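Local coordinates for putative uncharacterized protein (Thermotoga maritima, PDB 3CNL) that binds GTP as a circularly permuted GTPase and is probably required for a late step of 50S ribosomal subunit assembly, at residues L19-D30 with F44-K55. Residues are numbered along the deposited sequence; the frame is centred on the assembly and turned at random.
Sequences LRLVNTVVEVRD and FSRKETIILLNK. With GNP (phosphoaminophosphonic acid-guanylate ester), chain B.
Lys47 reaches from just before strand 48-54 to the turn that leads into strand 24-30, where its NZ makes hydrogen bonds to two carbonyls, Leu19 O at 2.6 Å and Val22 O at 2.8 Å. The bend at chi2 (-75°) carries CD and CE past Val22 O and on to Leu19 O. NZ comes to Leu19 O from above the carbonyl plane, while Val22 N, closing the type I turn, arrives from the opposite face. Replacing Lys47 by an alanine is likely to cost Val22 O its lysine donor and to untie the turn from the neighbouring strand, leaving Leu19 O with Val22 N alone of the two donors. Lys47 CB also touches Val25 CG2. The other methyl, Val25 CG1, sits over the centre of the Phe44 ring, 3.9 Å from its centroid, a CH-pi contact. Further along the same face, Ile51 CG2 lies against one face of the Arg29 guanidinium, 3.7 Å above its plane and toward the rim. Arg29 NH2 makes a 2.8 Å salt bridge to Glu27 OE2; Glu27 OE1 accepts a hydrogen bond from Ala39 N. The strands run parallel, joined by seven backbone hydrogen bonds, from Glu48 N to Asn23 O at one end to Asn54 N to Arg29 O at the other. Asn54 and Lys55 open the Asn-Lys-x-Asp guanine-binding motif, which in this circularly permuted G domain precedes the P-loop. Lys55 NZ bonds to GNP O4' and Asn109 O. The parallel pairing thus sets that motif against the nucleotide, while the Glu27-Arg29 salt bridge satisfies charges buried beside Ile51.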
ATOM      1  N   LEU A  19       1.426   2.523  19.892  1.00 40.06           N
ATOM      2  CA  LEU A  19       2.862   2.802  19.820  1.00 39.43           C
ATOM      3  C   LEU A  19       3.549   2.687  21.170  1.00 39.19           C
ATOM      4  O   LEU A  19       4.729   2.329  21.241  1.00 38.99           O
ATOM      5  CB  LEU A  19       3.099   4.207  19.258  1.00 39.15           C
ATOM      6  CG  LEU A  19       3.733   4.470  17.887  1.00 39.65           C
ATOM      7  CD1 LEU A  19       3.873   3.239  17.003  1.00 39.00           C
ATOM      8  CD2 LEU A  19       2.944   5.571  17.181  1.00 39.52           C
ATOM      9  N   ARG A  20       2.819   2.995  22.242  1.00 38.54           N
ATOM     10  CA  ARG A  20       3.405   2.969  23.584  1.00 38.37           C
ATOM     11  C   ARG A  20       3.789   1.552  24.002  1.00 37.32           C
ATOM     12  O   ARG A  20       4.645   1.363  24.862  1.00 37.27           O
ATOM     13  CB  ARG A  20       2.462   3.615  24.611  1.00 39.24           C
ATOM     14  CG  ARG A  20       2.281   5.116  24.415  1.00 41.58           C
ATOM     15  CD  ARG A  20       1.848   5.796  25.705  1.00 46.60           C
ATOM     16  NE  ARG A  20       0.406   5.997  25.793  1.00 50.05           N
ATOM     17  CZ  ARG A  20      -0.222   7.117  25.431  1.00 50.73           C
ATOM     18  NH1 ARG A  20       0.463   8.144  24.935  1.00 52.97           N
ATOM     19  NH2 ARG A  20      -1.544   7.211  25.557  1.00 54.04           N
ATOM     20  N   LEU A  21       3.144   0.562  23.383  1.00 36.00           N
ATOM     21  CA  LEU A  21       3.402  -0.849  23.680  1.00 34.64           C
ATOM     22  C   LEU A  21       4.677  -1.388  23.033  1.00 33.32           C
ATOM     23  O   LEU A  21       5.142  -2.487  23.375  1.00 32.20           O
ATOM     24  CB  LEU A  21       2.210  -1.718  23.235  1.00 35.10           C
ATOM     25  CG  LEU A  21       0.828  -1.546  23.868  1.00 36.14           C
ATOM     26  CD1 LEU A  21      -0.116  -2.607  23.300  1.00 37.70           C
ATOM     27  CD2 LEU A  21       0.871  -1.655  25.395  1.00 38.16           C
ATOM     28  N   VAL A  22       5.244  -0.626  22.097  1.00 32.06           N
ATOM     29  CA  VAL A  22       6.277  -1.175  21.210  1.00 30.75           C
ATOM     30  C   VAL A  22       7.531  -0.352  21.170  1.00 29.78           C
ATOM     31  O   VAL A  22       7.536   0.799  21.575  1.00 30.30           O
ATOM     32  CB  VAL A  22       5.751  -1.365  19.758  1.00 30.90           C
ATOM     33  CG1 VAL A  22       4.503  -2.240  19.758  1.00 30.35           C
ATOM     34  CG2 VAL A  22       5.480  -0.010  19.075  1.00 29.77           C
ATOM     35  N   ASN A  23       8.596  -0.953  20.655  1.00 28.88           N
ATOM     36  CA  ASN A  23       9.866  -0.273  20.478  1.00 28.13           C
ATOM     37  C   ASN A  23      10.333  -0.316  19.020  1.00 27.56           C
ATOM     38  O   ASN A  23      11.339   0.294  18.675  1.00 27.54           O
ATOM     39  CB  ASN A  23      10.940  -0.845  21.437  1.00 28.18           C
ATOM     40  CG  ASN A  23      11.257  -2.323  21.191  1.00 27.82           C
ATOM     41  OD1 ASN A  23      11.113  -2.841  20.080  1.00 25.70           O
ATOM     42  ND2 ASN A  23      11.708  -3.007  22.243  1.00 25.97           N
ATOM     43  N   THR A  24       9.579  -1.041  18.189  1.00 26.72           N
ATOM     44  CA  THR A  24       9.871  -1.229  16.775  1.00 26.10           C
ATOM     45  C   THR A  24       8.572  -1.107  15.949  1.00 25.79           C
ATOM     46  O   THR A  24       7.504  -1.536  16.393  1.00 25.22           O
ATOM     47  CB  THR A  24      10.535  -2.620  16.555  1.00 26.28           C
ATOM     48  OG1 THR A  24      11.686  -2.728  17.403  1.00 25.85           O
ATOM     49  CG2 THR A  24      10.945  -2.865  15.079  1.00 25.51           C
ATOM     50  N   VAL A  25       8.700  -0.534  14.750  1.00 25.37           N
ATOM     51  CA  VAL A  25       7.606  -0.289  13.807  1.00 24.65           C
ATOM     52  C   VAL A  25       8.010  -0.778  12.411  1.00 24.58           C
ATOM     53  O   VAL A  25       9.047  -0.357  11.877  1.00 23.01           O
ATOM     54  CB  VAL A  25       7.299   1.250  13.689  1.00 24.80           C
ATOM     55  CG1 VAL A  25       6.306   1.538  12.560  1.00 24.87           C
ATOM     56  CG2 VAL A  25       6.745   1.786  14.999  1.00 24.00           C
ATOM     57  N   VAL A  26       7.180  -1.661  11.846  1.00 23.95           N
ATOM     58  CA  VAL A  26       7.277  -2.062  10.440  1.00 23.79           C
ATOM     59  C   VAL A  26       6.192  -1.304   9.667  1.00 23.53           C
ATOM     60  O   VAL A  26       4.977  -1.536   9.839  1.00 22.58           O
ATOM     61  CB  VAL A  26       7.130  -3.591  10.265  1.00 23.88           C
ATOM     62  CG1 VAL A  26       7.173  -3.980   8.772  1.00 24.17           C
ATOM     63  CG2 VAL A  26       8.227  -4.336  11.046  1.00 23.19           C
ATOM     64  N   GLU A  27       6.648  -0.351   8.866  1.00 23.54           N
ATOM     65  CA  GLU A  27       5.765   0.452   8.035  1.00 23.91           C
ATOM     66  C   GLU A  27       5.555  -0.274   6.702  1.00 22.95           C
ATOM     67  O   GLU A  27       6.470  -0.396   5.876  1.00 22.49           O
ATOM     68  CB  GLU A  27       6.373   1.841   7.865  1.00 24.61           C
ATOM     69  CG  GLU A  27       5.501   2.861   7.178  1.00 29.19           C
ATOM     70  CD  GLU A  27       6.266   4.145   6.899  1.00 32.78           C
ATOM     71  OE1 GLU A  27       5.629   5.189   6.743  1.00 32.95           O
ATOM     72  OE2 GLU A  27       7.519   4.112   6.811  1.00 37.13           O
ATOM     73  N   VAL A  28       4.343  -0.779   6.518  1.00 21.86           N
ATOM     74  CA  VAL A  28       3.993  -1.530   5.318  1.00 21.54           C
ATOM     75  C   VAL A  28       3.451  -0.572   4.235  1.00 21.06           C
ATOM     76  O   VAL A  28       2.319  -0.059   4.328  1.00 20.68           O
ATOM     77  CB  VAL A  28       3.032  -2.696   5.630  1.00 21.54           C
ATOM     78  CG1 VAL A  28       2.677  -3.507   4.338  1.00 21.27           C
ATOM     79  CG2 VAL A  28       3.618  -3.620   6.710  1.00 21.43           C
ATOM     80  N   ARG A  29       4.288  -0.352   3.219  1.00 19.41           N
ATOM     81  CA  ARG A  29       3.983   0.525   2.099  1.00 18.64           C
ATOM     82  C   ARG A  29       3.807  -0.334   0.860  1.00 19.11           C
ATOM     83  O   ARG A  29       4.243  -1.477   0.850  1.00 19.06           O
ATOM     84  CB  ARG A  29       5.144   1.490   1.867  1.00 18.49           C
ATOM     85  CG  ARG A  29       5.539   2.360   3.090  1.00 17.33           C
ATOM     86  CD  ARG A  29       6.401   3.510   2.630  1.00 20.81           C
ATOM     87  NE  ARG A  29       6.970   4.226   3.756  1.00 22.36           N
ATOM     88  CZ  ARG A  29       7.716   5.318   3.667  1.00 24.17           C
ATOM     89  NH1 ARG A  29       7.992   5.859   2.482  1.00 29.08           N
ATOM     90  NH2 ARG A  29       8.177   5.882   4.777  1.00 24.68           N
ATOM     91  N   ASP A  30       3.170   0.215  -0.167  1.00 19.81           N
ATOM     92  CA  ASP A  30       3.074  -0.425  -1.483  1.00 20.73           C
ATOM     93  C   ASP A  30       4.298   0.084  -2.259  1.00 20.64           C
ATOM     94  O   ASP A  30       4.533   1.285  -2.315  1.00 21.42           O
ATOM     95  CB  ASP A  30       1.737  -0.040  -2.164  1.00 21.00           C
ATOM     96  CG  ASP A  30       1.447  -0.854  -3.428  1.00 21.44           C
ATOM     97  OD1 ASP A  30       2.337  -0.954  -4.282  1.00 20.47           O
ATOM     98  OD2 ASP A  30       0.315  -1.377  -3.593  1.00 22.38           O
ATOM     99  N   PHE A  44       7.096   8.277  14.364  1.00 48.59           N
ATOM    100  CA  PHE A  44       7.829   7.038  14.663  1.00 48.06           C
ATOM    101  C   PHE A  44       9.285   7.325  15.020  1.00 48.36           C
ATOM    102  O   PHE A  44      10.111   6.405  15.009  1.00 48.58           O
ATOM    103  CB  PHE A  44       7.870   6.086  13.456  1.00 47.16           C
ATOM    104  CG  PHE A  44       6.535   5.708  12.895  1.00 45.88           C
ATOM    105  CD1 PHE A  44       5.470   5.380  13.722  1.00 44.55           C
ATOM    106  CD2 PHE A  44       6.361   5.639  11.517  1.00 45.79           C
ATOM    107  CE1 PHE A  44       4.247   5.013  13.189  1.00 43.67           C
ATOM    108  CE2 PHE A  44       5.146   5.266  10.975  1.00 44.57           C
ATOM    109  CZ  PHE A  44       4.084   4.958  11.813  1.00 45.98           C
ATOM    110  N   SER A  45       9.621   8.584  15.306  1.00 48.36           N
ATOM    111  CA  SER A  45      11.028   8.959  15.558  1.00 48.11           C
ATOM    112  C   SER A  45      11.630   8.417  16.876  1.00 47.34           C
ATOM    113  O   SER A  45      12.851   8.455  17.063  1.00 47.64           O
ATOM    114  CB  SER A  45      11.232  10.486  15.432  1.00 48.46           C
ATOM    115  OG  SER A  45      10.363  11.202  16.300  1.00 48.87           O
ATOM    116  N   ARG A  46      10.784   7.908  17.775  1.00 46.17           N
ATOM    117  CA  ARG A  46      11.254   7.310  19.039  1.00 45.30           C
ATOM    118  C   ARG A  46      11.363   5.768  18.969  1.00 43.33           C
ATOM    119  O   ARG A  46      11.753   5.111  19.942  1.00 43.33           O
ATOM    120  CB  ARG A  46      10.355   7.750  20.211  1.00 45.31           C
ATOM    121  CG  ARG A  46      10.560   9.221  20.634  1.00 46.44           C
ATOM    122  CD  ARG A  46       9.683   9.653  21.833  1.00 46.57           C
ATOM    123  NE  ARG A  46       9.606   8.656  22.912  1.00 51.87           N
ATOM    124  CZ  ARG A  46      10.611   8.333  23.734  1.00 51.19           C
ATOM    125  NH1 ARG A  46      10.432   7.410  24.674  1.00 53.03           N
ATOM    126  NH2 ARG A  46      11.794   8.922  23.619  1.00 53.63           N
ATOM    127  N   LYS A  47      11.010   5.207  17.811  1.00 40.93           N
ATOM    128  CA  LYS A  47      11.005   3.758  17.609  1.00 38.28           C
ATOM    129  C   LYS A  47      11.980   3.373  16.525  1.00 36.58           C
ATOM    130  O   LYS A  47      12.360   4.208  15.707  1.00 36.52           O
ATOM    131  CB  LYS A  47       9.602   3.266  17.218  1.00 38.03           C
ATOM    132  CG  LYS A  47       8.471   3.903  18.009  1.00 37.49           C
ATOM    133  CD  LYS A  47       8.361   3.366  19.427  1.00 35.06           C
ATOM    134  CE  LYS A  47       7.311   4.149  20.198  1.00 35.80           C
ATOM    135  NZ  LYS A  47       7.047   3.575  21.549  1.00 34.74           N
ATOM    136  N   GLU A  48      12.382   2.105  16.520  1.00 34.62           N
ATOM    137  CA  GLU A  48      13.152   1.553  15.415  1.00 32.95           C
ATOM    138  C   GLU A  48      12.180   1.268  14.276  1.00 31.17           C
ATOM    139  O   GLU A  48      11.290   0.427  14.407  1.00 30.58           O
ATOM    140  CB  GLU A  48      13.897   0.280  15.853  1.00 33.26           C
ATOM    141  CG  GLU A  48      14.724  -0.392  14.763  1.00 35.68           C
ATOM    142  CD  GLU A  48      15.880   0.461  14.274  1.00 36.92           C
ATOM    143  OE1 GLU A  48      16.353   1.317  15.049  1.00 39.96           O
ATOM    144  OE2 GLU A  48      16.316   0.282  13.112  1.00 39.74           O
ATOM    145  N   THR A  49      12.344   1.977  13.166  1.00 29.37           N
ATOM    146  CA  THR A  49      11.399   1.883  12.052  1.00 28.07           C
ATOM    147  C   THR A  49      12.031   1.162  10.858  1.00 27.78           C
ATOM    148  O   THR A  49      13.154   1.468  10.461  1.00 27.26           O
ATOM    149  CB  THR A  49      10.898   3.272  11.619  1.00 28.69           C
ATOM    150  OG1 THR A  49      10.232   3.905  12.720  1.00 29.65           O
ATOM    151  CG2 THR A  49       9.938   3.187  10.417  1.00 27.78           C
ATOM    152  N   ILE A  50      11.299   0.184  10.330  1.00 26.66           N
ATOM    153  CA  ILE A  50      11.667  -0.510   9.096  1.00 26.34           C
ATOM    154  C   ILE A  50      10.643  -0.137   8.012  1.00 25.51           C
ATOM    155  O   ILE A  50       9.438  -0.306   8.210  1.00 25.60           O
ATOM    156  CB  ILE A  50      11.659  -2.032   9.312  1.00 26.51           C
ATOM    157  CG1 ILE A  50      12.521  -2.402  10.536  1.00 27.22           C
ATOM    158  CG2 ILE A  50      12.117  -2.786   8.038  1.00 25.92           C
ATOM    159  CD1 ILE A  50      12.484  -3.875  10.876  1.00 28.23           C
ATOM    160  N   ILE A  51      11.112   0.387   6.886  1.00 24.78           N
ATOM    161  CA  ILE A  51      10.224   0.640   5.737  1.00 23.82           C
ATOM    162  C   ILE A  51      10.170  -0.626   4.898  1.00 23.16           C
ATOM    163  O   ILE A  51      11.193  -1.081   4.396  1.00 23.58           O
ATOM    164  CB  ILE A  51      10.697   1.829   4.883  1.00 23.83           C
ATOM    165  CG1 ILE A  51      10.636   3.115   5.706  1.00 24.40           C
ATOM    166  CG2 ILE A  51       9.862   1.927   3.550  1.00 24.83           C
ATOM    167  CD1 ILE A  51      11.400   4.304   5.113  1.00 25.16           C
ATOM    168  N   LEU A  52       8.985  -1.215   4.795  1.00 21.84           N
ATOM    169  CA  LEU A  52       8.803  -2.418   4.030  1.00 21.13           C
ATOM    170  C   LEU A  52       8.067  -2.064   2.734  1.00 20.74           C
ATOM    171  O   LEU A  52       6.958  -1.524   2.764  1.00 18.98           O
ATOM    172  CB  LEU A  52       8.027  -3.437   4.874  1.00 21.38           C
ATOM    173  CG  LEU A  52       7.778  -4.868   4.406  1.00 21.34           C
ATOM    174  CD1 LEU A  52       7.339  -5.715   5.594  1.00 21.44           C
ATOM    175  CD2 LEU A  52       6.702  -4.923   3.365  1.00 23.96           C
ATOM    176  N   LEU A  53       8.706  -2.335   1.597  1.00 20.65           N
ATOM    177  CA  LEU A  53       8.093  -2.032   0.306  1.00 20.60           C
ATOM    178  C   LEU A  53       7.421  -3.291  -0.175  1.00 20.69           C
ATOM    179  O   LEU A  53       8.081  -4.183  -0.701  1.00 20.68           O
ATOM    180  CB  LEU A  53       9.137  -1.541  -0.700  1.00 20.34           C
ATOM    181  CG  LEU A  53       9.849  -0.253  -0.298  1.00 20.78           C
ATOM    182  CD1 LEU A  53      10.791   0.179  -1.411  1.00 20.55           C
ATOM    183  CD2 LEU A  53       8.863   0.900   0.095  1.00 19.51           C
ATOM    184  N   ASN A  54       6.104  -3.381   0.036  1.00 20.29           N
ATOM    185  CA  ASN A  54       5.394  -4.629  -0.186  1.00 20.82           C
ATOM    186  C   ASN A  54       4.880  -4.759  -1.634  1.00 21.14           C
ATOM    187  O   ASN A  54       4.888  -3.781  -2.370  1.00 21.06           O
ATOM    188  CB  ASN A  54       4.230  -4.710   0.803  1.00 20.24           C
ATOM    189  CG  ASN A  54       3.759  -6.099   1.020  1.00 20.86           C
ATOM    190  OD1 ASN A  54       4.514  -7.031   0.860  1.00 21.31           O
ATOM    191  ND2 ASN A  54       2.497  -6.257   1.402  1.00 22.95           N
ATOM    192  N   LYS A  55       4.418  -5.954  -2.004  1.00 21.55           N
ATOM    193  CA  LYS A  55       3.793  -6.235  -3.315  1.00 21.97           C
ATOM    194  C   LYS A  55       4.751  -6.019  -4.506  1.00 23.04           C
ATOM    195  O   LYS A  55       4.304  -5.627  -5.600  1.00 22.62           O
ATOM    196  CB  LYS A  55       2.485  -5.426  -3.523  1.00 22.12           C
ATOM    197  CG  LYS A  55       1.410  -5.588  -2.415  1.00 21.33           C
ATOM    198  CD  LYS A  55       0.082  -4.927  -2.769  1.00 20.92           C
ATOM    199  CE  LYS A  55      -0.892  -5.040  -1.592  1.00 21.26           C
ATOM    200  NZ  LYS A  55      -2.235  -4.487  -1.935  1.00 20.87           N
TER
HETATM  201  PG  GNP B 501      -6.477  -3.233   5.489  1.00 38.27           P
HETATM  202  O1G GNP B 501      -5.713  -2.533   6.590  1.00 36.49           O
HETATM  203  O2G GNP B 501      -7.094  -2.254   4.507  1.00 40.18           O
HETATM  204  O3G GNP B 501      -7.463  -4.201   6.130  1.00 37.74           O
HETATM  205  N3B GNP B 501      -5.676  -4.231   4.554  1.00 32.88           N
HETATM  206  PB  GNP B 501      -4.259  -4.881   4.794  1.00 30.22           P
HETATM  207  O1B GNP B 501      -3.210  -3.818   4.842  1.00 23.61           O
HETATM  208  O2B GNP B 501      -4.350  -5.767   5.992  1.00 28.79           O
HETATM  209  O3A GNP B 501      -4.013  -5.747   3.543  1.00 26.57           O
HETATM  210  PA  GNP B 501      -4.337  -7.249   3.276  1.00 27.21           P
HETATM  211  O1A GNP B 501      -3.266  -8.114   3.796  1.00 24.68           O
HETATM  212  O2A GNP B 501      -5.714  -7.603   3.657  1.00 27.42           O
HETATM  213  O5' GNP B 501      -4.213  -7.350   1.727  1.00 26.29           O
HETATM  214  C5' GNP B 501      -4.980  -6.527   0.835  1.00 26.42           C
HETATM  215  C4' GNP B 501      -4.992  -7.199  -0.534  1.00 27.52           C
HETATM  216  O4' GNP B 501      -3.656  -7.249  -1.114  1.00 26.59           O
HETATM  217  C3' GNP B 501      -5.471  -8.640  -0.572  1.00 28.88           C
HETATM  218  O3' GNP B 501      -6.182  -8.839  -1.785  1.00 31.11           O
HETATM  219  C2' GNP B 501      -4.167  -9.422  -0.592  1.00 27.88           C
HETATM  220  O2' GNP B 501      -4.359 -10.693  -1.168  1.00 29.64           O
HETATM  221  C1' GNP B 501      -3.292  -8.556  -1.491  1.00 25.30           C
HETATM  222  N9  GNP B 501      -1.858  -8.647  -1.231  1.00 24.60           N
HETATM  223  C8  GNP B 501      -1.246  -8.575   0.005  1.00 24.13           C
HETATM  224  N7  GNP B 501       0.061  -8.655  -0.072  1.00 26.19           N
HETATM  225  C5  GNP B 501       0.314  -8.799  -1.453  1.00 24.81           C
HETATM  226  C6  GNP B 501       1.532  -8.930  -2.174  1.00 25.13           C
HETATM  227  O6  GNP B 501       2.694  -8.962  -1.729  1.00 22.83           O
HETATM  228  N1  GNP B 501       1.324  -9.030  -3.562  1.00 24.53           N
HETATM  229  C2  GNP B 501       0.083  -9.008  -4.180  1.00 25.12           C
HETATM  230  N2  GNP B 501       0.059  -9.120  -5.525  1.00 26.03           N
HETATM  231  N3  GNP B 501      -1.057  -8.875  -3.525  1.00 23.51           N
HETATM  232  C4  GNP B 501      -0.866  -8.785  -2.172  1.00 24.38           C
HETATM  233  O   HOH W   1      -1.874  -1.840  -2.056  1.00 24.27           O